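Local coordinates for protein mirolysin (Tannerella forsythia, PDB 6R7V) that probably cleaves proteins as a zinc metallopeptidase of the pappalysin family, and is kept latent in its zymogen by a cysteine switch, at residues 51-54 with 60-63. The protein carries 1 engineered substitution. Numbering follows the deposited sequence.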
loop_
_atom_site.group_PDB
_atom_site.type_symbol
_atom_site.label_atom_id
_atom_site.label_comp_id
_atom_site.label_asym_id
_atom_site.label_seq_id
_atom_site.Cartn_x
_atom_site.Cartn_y
_atom_site.Cartn_z
ATOM N N VAL A 51 14.147 -0.576 1.742
ATOM C CA VAL A 51 13.751 0.845 1.813
ATOM C C VAL A 51 14.847 1.687 1.206
ATOM O O VAL A 51 16.006 1.647 1.675
ATOM C CB VAL A 51 13.464 1.258 3.270
ATOM C CG1 VAL A 51 13.054 2.738 3.339
ATOM C CG2 VAL A 51 12.357 0.377 3.841
ATOM N N HIS A 52 14.488 2.458 0.170
ATOM C CA HIS A 52 15.418 3.349 -0.511
ATOM C C HIS A 52 15.193 4.758 -0.051
ATOM O O HIS A 52 14.207 5.361 -0.485
ATOM C CB HIS A 52 15.270 3.299 -2.038
ATOM C CG HIS A 52 15.340 1.933 -2.631
ATOM N ND1 HIS A 52 16.533 1.250 -2.713
ATOM C CD2 HIS A 52 14.361 1.178 -3.198
ATOM C CE1 HIS A 52 16.253 0.089 -3.296
ATOM N NE2 HIS A 52 14.957 0.014 -3.628
ATOM N N VAL A 53 16.091 5.295 0.802
ATOM C CA VAL A 53 15.979 6.701 1.223
ATOM C C VAL A 53 16.720 7.533 0.194
ATOM O O VAL A 53 17.926 7.322 -0.023
ATOM C CB VAL A 53 16.519 6.935 2.650
ATOM C CG1 VAL A 53 16.346 8.396 3.075
ATOM C CG2 VAL A 53 15.849 5.999 3.655
ATOM N N VAL A 54 15.991 8.450 -0.478
ATOM C CA VAL A 54 16.574 9.310 -1.503
ATOM C C VAL A 54 16.460 10.717 -0.951
ATOM O O VAL A 54 15.351 11.188 -0.703
ATOM C CB VAL A 54 15.851 9.107 -2.863
ATOM C CG1 VAL A 54 16.475 9.990 -3.935
ATOM C CG2 VAL A 54 15.861 7.622 -3.295
ATOM N N GLN A 60 15.440 14.986 4.981
ATOM C CA GLN A 60 14.983 13.881 4.148
ATOM C C GLN A 60 15.744 12.578 4.415
ATOM O O GLN A 60 15.282 11.481 4.061
ATOM C CB GLN A 60 15.110 14.265 2.674
ATOM C CG GLN A 60 14.096 15.322 2.288
ATOM C CD GLN A 60 14.388 15.989 0.982
ATOM O OE1 GLN A 60 15.132 15.471 0.144
ATOM N NE2 GLN A 60 13.769 17.139 0.745
ATOM N N ASN A 61 16.898 12.687 5.065
ATOM C CA ASN A 61 17.722 11.524 5.393
ATOM C C ASN A 61 17.262 10.959 6.727
ATOM O O ASN A 61 17.933 11.091 7.740
ATOM C CB ASN A 61 19.176 11.973 5.445
ATOM C CG ASN A 61 20.172 10.865 5.373
ATOM O OD1 ASN A 61 19.846 9.695 5.139
ATOM N ND2 ASN A 61 21.441 11.229 5.585
ATOM N N ILE A 62 16.097 10.309 6.723
ATOM C CA ILE A 62 15.444 9.839 7.945
ATOM C C ILE A 62 16.201 8.685 8.613
ATOM O O ILE A 62 16.874 7.910 7.950
ATOM C CB ILE A 62 13.953 9.490 7.696
ATOM C CG1 ILE A 62 13.813 8.320 6.693
ATOM C CG2 ILE A 62 13.204 10.753 7.216
ATOM C CD1 ILE A 62 12.402 7.656 6.741
ATOM N N SER A 63 16.035 8.560 9.930
ATOM C CA SER A 63 16.784 7.617 10.756
ATOM C C SER A 63 16.423 6.149 10.512
ATOM O O SER A 63 15.314 5.812 10.063
ATOM C CB SER A 63 16.603 7.945 12.235
ATOM O OG SER A 63 15.315 7.569 12.708
HETATM O O HOH W 1 13.842 13.320 -1.730
HETATM O O HOH W 2 13.599 11.066 1.883
#
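V53 carries the direct contact, its CG1 methyl lying 3.4 Å from the backbone O of Q60. With CG1 anti to the backbone N (chi1 -178°), that methyl reaches the turn at 60-62, while V53 CG2 packs 4.3 Å from I62 CG1. No direct hydrogen bond joins the two segments; water supplies the polar link. One water lies 2.8 Å from V54 O and also reaches Q60 OE1. A second spans V54 O and Q60 O, 2.8 Å from the latter, which gives the V54 carbonyl two water partners. Q60 OE1 is further fixed by N56 N, in the connection between the segments. The turn is defined by I62 N making a weak 3.0 Å bond to Q60 O, with N61 at its centre (phi/psi -87°/73°), an inverse gamma turn. Farther out, R120 hydrogen-bonds I62 O, and I67 of helix 64-77 touches V51, V53 and I62, extending the apolar packing. S63 is the N-cap of helix 64-77, its OG bonded to Q66 N. An inverse gamma turn and an N-cap thus link strand 45-55 of the mixed sheet to helix 64-77, consistent with the sheet-and-helix core of a metzincin catalytic domain.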